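Local coordinates for aspartate aminotransferase (Leishmania major, PDB 4H51), which probably transfers amino groups between L-aspartate and 2-oxoglutarate with the help of pyridoxal phosphate, working as a homodimer, at residues L175-M180 with W212-S217; T164-D169 with K181-A186. One frame throughout, in Å; residues are numbered along the deposited sequence. Where two conformers were deposited one is given.

Both contacts use helix 177-186, which packs on the large mixed sheet of the aminotransferase fold. Interaction 1 joins its first turn to helix 209-221; interaction 2 ties its later turns to strand 162-169. Their centres lie about 8 Å apart, on the same side of the chain's centre. Along the chain the order is segment 164-169 of strand 162-169, then 175-180, 181-186 and finally 212-217, so the two contacts alternate. They also meet directly: K181 forms a salt bridge with E214, A166 packs against G179 and M180, and N176 N probably bonds to Y167 O. Both turns face both neighbours, leaving the helix wedged between strand 162-169 and helix 209-221.

Interaction 1: L175-M180 with W212-S217; sequences LNFEGM and WNEIAS
F177 reaches across to helix 209-221 and places the far edge of its ring between E214 and I215. Its CE1 lies 3.7 Å from I215 CG1, while CZ is 3.9 Å from E214 CB; both partners sit near the ring plane, so this is an edge contact. The carboxylate of E214 stands almost perpendicular to the ring, the two planes 86° apart, with OE1 3.7 Å from F177 CE2. With CG anti to the backbone N (chi1 -169°), the phenyl group projects into the gap between the helices. One turn on, the extended chain of M180 crosses I215 at about a right angle, its CE ending 3.8 Å from I215 CD1.

E214 OE1 makes a salt bridge to K181, which also binds E178, and this positions the carboxylate. The start of helix 177-186 is fixed by N176 at the N-cap: G179 N donates to N176 OD1 over 2.9 Å, approaching from above the carbonyl plane. I215 also touches F250 of helix 245-252, and M180 rests on Y165 and Y167. The two helices lie next to each other beside the mixed sheet, 209-221 linking its parallel neighbouring strands 192-196 and 225-230. F177, M180 and I215 thus form a buried apolar patch, while E214 lies at its exposed margin with K181, a shared lysine that probably offsets the like charges of E178 and E214.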
ATOM      1  N   LEU B 175     -26.317  21.009  -8.765  1.00 20.53           N
ATOM      2  CA  LEU B 175     -25.445  21.649  -7.795  1.00 20.70           C
ATOM      3  C   LEU B 175     -26.123  22.829  -7.117  1.00 19.62           C
ATOM      4  O   LEU B 175     -26.609  23.722  -7.771  1.00 20.05           O
ATOM      5  CB  LEU B 175     -24.144  22.143  -8.462  1.00 21.67           C
ATOM      6  CG  LEU B 175     -22.912  21.349  -8.151  1.00 23.11           C
ATOM      7  CD1 LEU B 175     -23.204  19.903  -8.519  1.00 24.02           C
ATOM      8  CD2 LEU B 175     -21.688  21.910  -8.899  1.00 22.75           C
ATOM      9  N   ASN B 176     -26.135  22.835  -5.805  1.00 18.65           N
ATOM     10  CA  ASN B 176     -26.435  24.045  -5.053  1.00 18.12           C
ATOM     11  C   ASN B 176     -25.203  24.938  -5.061  1.00 17.12           C
ATOM     12  O   ASN B 176     -24.423  24.981  -4.092  1.00 16.39           O
ATOM     13  CB  ASN B 176     -26.809  23.697  -3.613  1.00 18.05           C
ATOM     14  CG  ASN B 176     -27.151  24.928  -2.770  1.00 19.06           C
ATOM     15  OD1 ASN B 176     -27.109  26.073  -3.225  1.00 18.35           O
ATOM     16  ND2 ASN B 176     -27.513  24.677  -1.525  1.00 19.00           N
ATOM     17  N   PHE B 177     -25.018  25.659  -6.159  1.00 17.32           N
ATOM     18  CA  PHE B 177     -23.786  26.388  -6.345  1.00 17.44           C
ATOM     19  C   PHE B 177     -23.699  27.595  -5.436  1.00 17.69           C
ATOM     20  O   PHE B 177     -22.601  27.934  -4.933  1.00 17.25           O
ATOM     21  CB  PHE B 177     -23.577  26.802  -7.786  1.00 18.09           C
ATOM     22  CG  PHE B 177     -22.197  27.317  -8.049  1.00 18.55           C
ATOM     23  CD1 PHE B 177     -21.075  26.511  -7.793  1.00 18.53           C
ATOM     24  CD2 PHE B 177     -22.008  28.598  -8.530  1.00 20.15           C
ATOM     25  CE1 PHE B 177     -19.801  27.001  -8.041  1.00 19.41           C
ATOM     26  CE2 PHE B 177     -20.728  29.082  -8.777  1.00 19.78           C
ATOM     27  CZ  PHE B 177     -19.635  28.287  -8.541  1.00 19.32           C
ATOM     28  N   GLU B 178     -24.840  28.229  -5.161  1.00 18.21           N
ATOM     29  CA  GLU B 178     -24.830  29.376  -4.233  1.00 19.40           C
ATOM     30  C   GLU B 178     -24.417  28.945  -2.809  1.00 17.93           C
ATOM     31  O   GLU B 178     -23.665  29.637  -2.151  1.00 17.39           O
ATOM     32  CB  GLU B 178     -26.183  30.130  -4.245  1.00 21.89           C
ATOM     33  CG  GLU B 178     -26.480  30.808  -5.603  1.00 24.87           C
ATOM     34  CD  GLU B 178     -25.403  31.804  -6.065  1.00 27.37           C
ATOM     35  OE1 GLU B 178     -24.982  32.667  -5.272  1.00 30.30           O
ATOM     36  OE2 GLU B 178     -24.939  31.720  -7.223  1.00 30.68           O
ATOM     37  N   GLY B 179     -24.862  27.773  -2.384  1.00 17.16           N
ATOM     38  CA  GLY B 179     -24.536  27.252  -1.088  1.00 16.78           C
ATOM     39  C   GLY B 179     -23.065  26.872  -1.018  1.00 16.07           C
ATOM     40  O   GLY B 179     -22.403  27.113   0.007  1.00 16.57           O
ATOM     41  N   MET B 180     -22.564  26.319  -2.106  1.00 15.23           N
ATOM     42  CA  MET B 180     -21.159  25.938  -2.195  1.00 14.77           C
ATOM     43  C   MET B 180     -20.267  27.149  -2.031  1.00 14.93           C
ATOM     44  O   MET B 180     -19.347  27.141  -1.225  1.00 14.15           O
ATOM     45  CB  MET B 180     -20.846  25.234  -3.510  1.00 14.43           C
ATOM     46  CG  MET B 180     -19.396  24.763  -3.594  1.00 14.48           C
ATOM     47  SD  MET B 180     -19.135  23.781  -5.092  1.00 14.13           S
ATOM     48  CE  MET B 180     -17.449  23.198  -4.891  1.00 14.66           C
ATOM     49  N   TRP B 212     -16.392  26.129 -12.236  1.00 13.32           N
ATOM     50  CA  TRP B 212     -15.002  25.885 -11.843  1.00 12.97           C
ATOM     51  C   TRP B 212     -14.181  27.135 -11.791  1.00 13.65           C
ATOM     52  O   TRP B 212     -13.354  27.269 -10.899  1.00 13.05           O
ATOM     53  CB  TRP B 212     -14.285  24.912 -12.744  1.00 12.61           C
ATOM     54  CG  TRP B 212     -14.576  23.465 -12.468  1.00 12.20           C
ATOM     55  CD1 TRP B 212     -15.059  22.529 -13.365  1.00 12.36           C
ATOM     56  CD2 TRP B 212     -14.357  22.733 -11.238  1.00 11.55           C
ATOM     57  NE1 TRP B 212     -15.159  21.303 -12.772  1.00 11.99           N
ATOM     58  CE2 TRP B 212     -14.770  21.372 -11.485  1.00 11.64           C
ATOM     59  CE3 TRP B 212     -13.867  23.064  -9.989  1.00 11.55           C
ATOM     60  CZ2 TRP B 212     -14.677  20.391 -10.513  1.00 10.71           C
ATOM     61  CZ3 TRP B 212     -13.804  22.078  -9.019  1.00 11.12           C
ATOM     62  CH2 TRP B 212     -14.165  20.779  -9.284  1.00 10.82           C
ATOM     63  N   ASN B 213     -14.326  28.024 -12.784  1.00 14.70           N
ATOM     64  CA  ASN B 213     -13.572  29.275 -12.752  0.70 15.52           C
ATOM     65  C   ASN B 213     -13.930  30.104 -11.511  1.00 15.96           C
ATOM     66  O   ASN B 213     -13.028  30.691 -10.846  1.00 15.69           O
ATOM     67  CB  ASN B 213     -13.811  30.076 -14.046  0.70 16.58           C
ATOM     68  CG  ASN B 213     -12.782  31.200 -14.257  0.70 17.53           C
ATOM     69  OD1 ASN B 213     -11.572  30.986 -14.173  0.70 18.03           O
ATOM     70  ND2 ASN B 213     -13.265  32.387 -14.598  0.70 18.69           N
ATOM     71  N   GLU B 214     -15.214  30.147 -11.156  1.00 16.11           N
ATOM     72  CA  GLU B 214     -15.629  30.895  -9.947  1.00 17.37           C
ATOM     73  C   GLU B 214     -15.078  30.234  -8.687  1.00 16.15           C
ATOM     74  O   GLU B 214     -14.637  30.925  -7.791  1.00 15.53           O
ATOM     75  CB  GLU B 214     -17.124  30.986  -9.816  1.00 19.73           C
ATOM     76  CG  GLU B 214     -17.778  31.916 -10.823  1.00 24.14           C
ATOM     77  CD  GLU B 214     -19.238  32.222 -10.453  1.00 28.01           C
ATOM     78  OE1 GLU B 214     -19.527  32.593  -9.289  1.00 31.48           O
ATOM     79  OE2 GLU B 214     -20.117  32.062 -11.327  1.00 34.84           O
ATOM     80  N   ILE B 215     -15.035  28.898  -8.666  1.00 14.84           N
ATOM     81  CA  ILE B 215     -14.504  28.196  -7.487  1.00 14.09           C
ATOM     82  C   ILE B 215     -13.013  28.487  -7.345  1.00 13.88           C
ATOM     83  O   ILE B 215     -12.517  28.700  -6.231  1.00 13.74           O
ATOM     84  CB  ILE B 215     -14.707  26.690  -7.585  1.00 13.56           C
ATOM     85  CG1 ILE B 215     -16.190  26.337  -7.544  1.00 13.36           C
ATOM     86  CG2 ILE B 215     -14.011  25.977  -6.396  1.00 13.17           C
ATOM     87  CD1 ILE B 215     -16.473  24.962  -8.107  1.00 12.77           C
ATOM     88  N   ALA B 216     -12.284  28.507  -8.462  1.00 13.98           N
ATOM     89  CA  ALA B 216     -10.852  28.873  -8.406  1.00 14.03           C
ATOM     90  C   ALA B 216     -10.661  30.267  -7.816  1.00 14.50           C
ATOM     91  O   ALA B 216      -9.788  30.449  -6.982  1.00 14.45           O
ATOM     92  CB  ALA B 216     -10.177  28.770  -9.757  1.00 14.73           C
ATOM     93  N   SER B 217     -11.424  31.249  -8.268  1.00 14.79           N
ATOM     94  CA  SER B 217     -11.307  32.602  -7.731  1.00 15.74           C
ATOM     95  C   SER B 217     -11.508  32.661  -6.208  1.00 15.58           C
ATOM     96  O   SER B 217     -10.801  33.383  -5.508  1.00 16.33           O
ATOM     97  CB  SER B 217     -12.339  33.525  -8.380  1.00 16.29           C
ATOM     98  OG  SER B 217     -12.061  33.647  -9.737  1.00 16.70           O
TER

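Interaction 2: T164-D169 with K181-A186; sequences TYAYYD and KKDILA
Strand 164-166 and helix 181-186 run in roughly opposed directions, 140° between them, with their axes approaching to 7.0 Å and the CA atoms of Y165 and D183 forming the nearest backbone pair at 5.5 Å. D183 bridges this gap, with its CB directed to the strand. Its carboxylate takes a hydrogen bond from the main chain opposite: A166 N donates to D183 OD2 over 2.8 Å, nearly straight at 172°. The donor meets OD2 on the anti side, only slightly out of the carboxylate plane. CG of D183 stands beside its own backbone N and opposite the carbonyl carbon (chi1 -72°), which turns the acid across to the strand. The methyl of A166 lies against the same oxygen, CB to OD2 3.4 Å, so amide and methyl together line one end of the carboxylate. Lower on the side chain, D183 CB packs against Y165 CB at 4.0 Å. Beyond CB the tyrosine leads away from the helix, and its hydroxyl is hydrogen-bonded to the carbonyl of I194.

The bond joins helix 177-186 to the main-chain amide of A166. Strand 162-169 lies between strands 140-144 and 174-175 in the mixed sheet, and Y165 bonds through its backbone to L142 and D144 of strand 140-144. On the helix, I184 packs on F193 of strand 192-196 and on L218 and M219, bringing helix 177-186 against both the sheet and helix 209-221. The contact thus lies within a beta-alpha-beta crossover: strands 162-169 and 192-196 run parallel with 140-144 between them, and the connection passes through the short antiparallel strand 174-175 and then helix 177-186.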
ATOM      1  N   THR B 164     -18.271  19.880   5.955  1.00 12.94           N
ATOM      2  CA  THR B 164     -18.786  19.726   4.624  1.00 12.69           C
ATOM      3  C   THR B 164     -19.125  21.051   3.939  1.00 12.85           C
ATOM      4  O   THR B 164     -19.393  22.042   4.621  1.00 13.46           O
ATOM      5  CB  THR B 164     -20.021  18.822   4.617  1.00 13.09           C
ATOM      6  OG1 THR B 164     -21.063  19.469   5.376  1.00 14.03           O
ATOM      7  CG2 THR B 164     -19.669  17.434   5.239  1.00 12.79           C
ATOM      8  N   TYR B 165     -19.047  21.057   2.602  1.00 12.32           N
ATOM      9  CA  TYR B 165     -19.590  22.163   1.809  1.00 12.19           C
ATOM     10  C   TYR B 165     -20.840  21.683   1.101  1.00 12.42           C
ATOM     11  O   TYR B 165     -20.897  20.537   0.602  1.00 12.31           O
ATOM     12  CB  TYR B 165     -18.596  22.765   0.801  1.00 11.79           C
ATOM     13  CG  TYR B 165     -17.921  21.824  -0.121  1.00 11.11           C
ATOM     14  CD1 TYR B 165     -16.727  21.228   0.239  1.00 10.78           C
ATOM     15  CD2 TYR B 165     -18.442  21.549  -1.364  1.00 10.94           C
ATOM     16  CE1 TYR B 165     -16.058  20.352  -0.628  1.00 10.05           C
ATOM     17  CE2 TYR B 165     -17.789  20.659  -2.241  1.00 10.45           C
ATOM     18  CZ  TYR B 165     -16.582  20.089  -1.860  1.00 10.08           C
ATOM     19  OH  TYR B 165     -15.902  19.211  -2.663  1.00  9.12           O
ATOM     20  N   ALA B 166     -21.839  22.569   1.088  1.00 12.84           N
ATOM     21  CA  ALA B 166     -23.013  22.364   0.275  1.00 13.23           C
ATOM     22  C   ALA B 166     -22.593  22.035  -1.153  1.00 13.06           C
ATOM     23  O   ALA B 166     -21.686  22.640  -1.690  1.00 13.33           O
ATOM     24  CB  ALA B 166     -23.878  23.623   0.301  1.00 14.11           C
ATOM     25  N   TYR B 167     -23.255  21.081  -1.772  1.00 13.67           N
ATOM     26  CA  TYR B 167     -22.843  20.631  -3.081  1.00 13.61           C
ATOM     27  C   TYR B 167     -24.051  20.158  -3.867  1.00 15.01           C
ATOM     28  O   TYR B 167     -24.471  20.846  -4.810  1.00 16.71           O
ATOM     29  CB  TYR B 167     -21.738  19.558  -2.972  1.00 12.67           C
ATOM     30  CG  TYR B 167     -21.182  19.219  -4.334  1.00 12.49           C
ATOM     31  CD1 TYR B 167     -20.309  20.095  -4.951  1.00 12.63           C
ATOM     32  CD2 TYR B 167     -21.593  18.096  -5.039  1.00 12.07           C
ATOM     33  CE1 TYR B 167     -19.839  19.867  -6.228  1.00 12.83           C
ATOM     34  CE2 TYR B 167     -21.092  17.842  -6.306  1.00 12.04           C
ATOM     35  CZ  TYR B 167     -20.209  18.731  -6.902  1.00 12.45           C
ATOM     36  OH  TYR B 167     -19.690  18.557  -8.197  1.00 12.83           O
ATOM     37  N   TYR B 168     -24.620  19.019  -3.491  1.00 15.85           N
ATOM     38  CA  TYR B 168     -25.752  18.446  -4.247  1.00 17.52           C
ATOM     39  C   TYR B 168     -27.072  18.825  -3.605  1.00 17.72           C
ATOM     40  O   TYR B 168     -27.208  18.745  -2.395  1.00 17.12           O
ATOM     41  CB  TYR B 168     -25.646  16.936  -4.286  1.00 18.80           C
ATOM     42  CG  TYR B 168     -26.600  16.295  -5.249  1.00 20.19           C
ATOM     43  CD1 TYR B 168     -26.497  16.549  -6.620  1.00 21.36           C
ATOM     44  CD2 TYR B 168     -27.580  15.443  -4.815  1.00 21.57           C
ATOM     45  CE1 TYR B 168     -27.360  15.972  -7.524  1.00 21.80           C
ATOM     46  CE2 TYR B 168     -28.456  14.849  -5.709  1.00 21.23           C
ATOM     47  CZ  TYR B 168     -28.339  15.115  -7.058  1.00 22.53           C
ATOM     48  OH  TYR B 168     -29.194  14.550  -7.986  1.00 22.80           O
ATOM     49  N   ASP B 169     -28.009  19.260  -4.436  1.00 19.02           N
ATOM     50  CA  ASP B 169     -29.373  19.544  -4.016  1.00 20.68           C
ATOM     51  C   ASP B 169     -30.349  18.476  -4.563  1.00 20.87           C
ATOM     52  O   ASP B 169     -30.690  18.481  -5.713  1.00 19.87           O
ATOM     53  CB  ASP B 169     -29.763  20.908  -4.534  1.00 22.02           C
ATOM     54  CG  ASP B 169     -31.087  21.349  -4.003  1.00 25.66           C
ATOM     55  OD1 ASP B 169     -31.709  20.570  -3.259  1.00 25.72           O
ATOM     56  OD2 ASP B 169     -31.490  22.476  -4.322  1.00 29.02           O
ATOM     57  N   LYS B 181     -20.571  28.199  -2.788  1.00 16.20           N
ATOM     58  CA  LYS B 181     -19.803  29.434  -2.679  1.00 17.33           C
ATOM     59  C   LYS B 181     -19.884  30.001  -1.261  1.00 17.32           C
ATOM     60  O   LYS B 181     -18.878  30.462  -0.720  1.00 17.09           O
ATOM     61  CB  LYS B 181     -20.281  30.455  -3.693  1.00 18.05           C
ATOM     62  CG  LYS B 181     -19.919  30.074  -5.128  1.00 19.08           C
ATOM     63  CD  LYS B 181     -20.220  31.161  -6.171  1.00 21.38           C
ATOM     64  CE  LYS B 181     -21.704  31.396  -6.381  1.00 22.80           C
ATOM     65  NZ  LYS B 181     -21.946  32.564  -7.294  1.00 25.55           N
ATOM     66  N   LYS B 182     -21.091  30.001  -0.691  1.00 18.04           N
ATOM     67  CA  LYS B 182     -21.296  30.487   0.659  1.00 19.20           C
ATOM     68  C   LYS B 182     -20.383  29.732   1.635  1.00 17.78           C
ATOM     69  O   LYS B 182     -19.740  30.345   2.450  1.00 17.24           O
ATOM     70  CB  LYS B 182     -22.756  30.306   1.038  1.00 21.36           C
ATOM     71  CG  LYS B 182     -23.149  30.801   2.422  1.00 24.86           C
ATOM     72  CD  LYS B 182     -24.669  31.007   2.472  1.00 27.82           C
ATOM     73  CE  LYS B 182     -25.263  30.688   3.830  1.00 31.22           C
ATOM     74  NZ  LYS B 182     -24.713  31.608   4.863  1.00 33.81           N
ATOM     75  N   ASP B 183     -20.352  28.408   1.550  1.00 16.83           N
ATOM     76  CA  ASP B 183     -19.529  27.639   2.480  1.00 16.56           C
ATOM     77  C   ASP B 183     -17.997  27.837   2.280  1.00 15.68           C
ATOM     78  O   ASP B 183     -17.216  27.851   3.255  1.00 15.81           O
ATOM     79  CB  ASP B 183     -19.920  26.155   2.400  1.00 17.33           C
ATOM     80  CG  ASP B 183     -21.282  25.857   3.031  1.00 18.87           C
ATOM     81  OD1 ASP B 183     -21.915  26.766   3.671  1.00 22.23           O
ATOM     82  OD2 ASP B 183     -21.783  24.721   2.810  1.00 16.91           O
ATOM     83  N   ILE B 184     -17.566  27.974   1.026  1.00 14.43           N
ATOM     84  CA  ILE B 184     -16.156  28.275   0.705  1.00 13.84           C
ATOM     85  C   ILE B 184     -15.786  29.593   1.362  1.00 14.37           C
ATOM     86  O   ILE B 184     -14.746  29.724   1.932  1.00 13.88           O
ATOM     87  CB  ILE B 184     -15.921  28.325  -0.838  1.00 13.60           C
ATOM     88  CG1 ILE B 184     -16.110  26.937  -1.456  1.00 12.94           C
ATOM     89  CG2 ILE B 184     -14.506  28.830  -1.222  1.00 13.46           C
ATOM     90  CD1 ILE B 184     -16.308  26.977  -2.981  1.00 12.75           C
ATOM     91  N   LEU B 185     -16.678  30.571   1.260  1.00 15.11           N
ATOM     92  CA  LEU B 185     -16.410  31.907   1.787  1.00 15.82           C
ATOM     93  C   LEU B 185     -16.492  31.928   3.337  1.00 16.54           C
ATOM     94  O   LEU B 185     -15.758  32.676   4.002  1.00 17.30           O
ATOM     95  CB  LEU B 185     -17.367  32.929   1.125  1.00 16.37           C
ATOM     96  CG  LEU B 185     -17.004  33.414  -0.304  1.00 16.34           C
ATOM     97  CD1 LEU B 185     -18.121  34.278  -0.889  1.00 17.14           C
ATOM     98  CD2 LEU B 185     -15.696  34.167  -0.218  1.00 16.97           C
ATOM     99  N   ALA B 186     -17.407  31.141   3.902  1.00 16.39           N
ATOM    100  CA  ALA B 186     -17.648  31.129   5.350  1.00 17.14           C
ATOM    101  C   ALA B 186     -16.522  30.407   6.109  1.00 16.85           C
ATOM    102  O   ALA B 186     -16.256  30.675   7.273  1.00 18.00           O
ATOM    103  CB  ALA B 186     -19.005  30.499   5.671  1.00 16.71           C
TER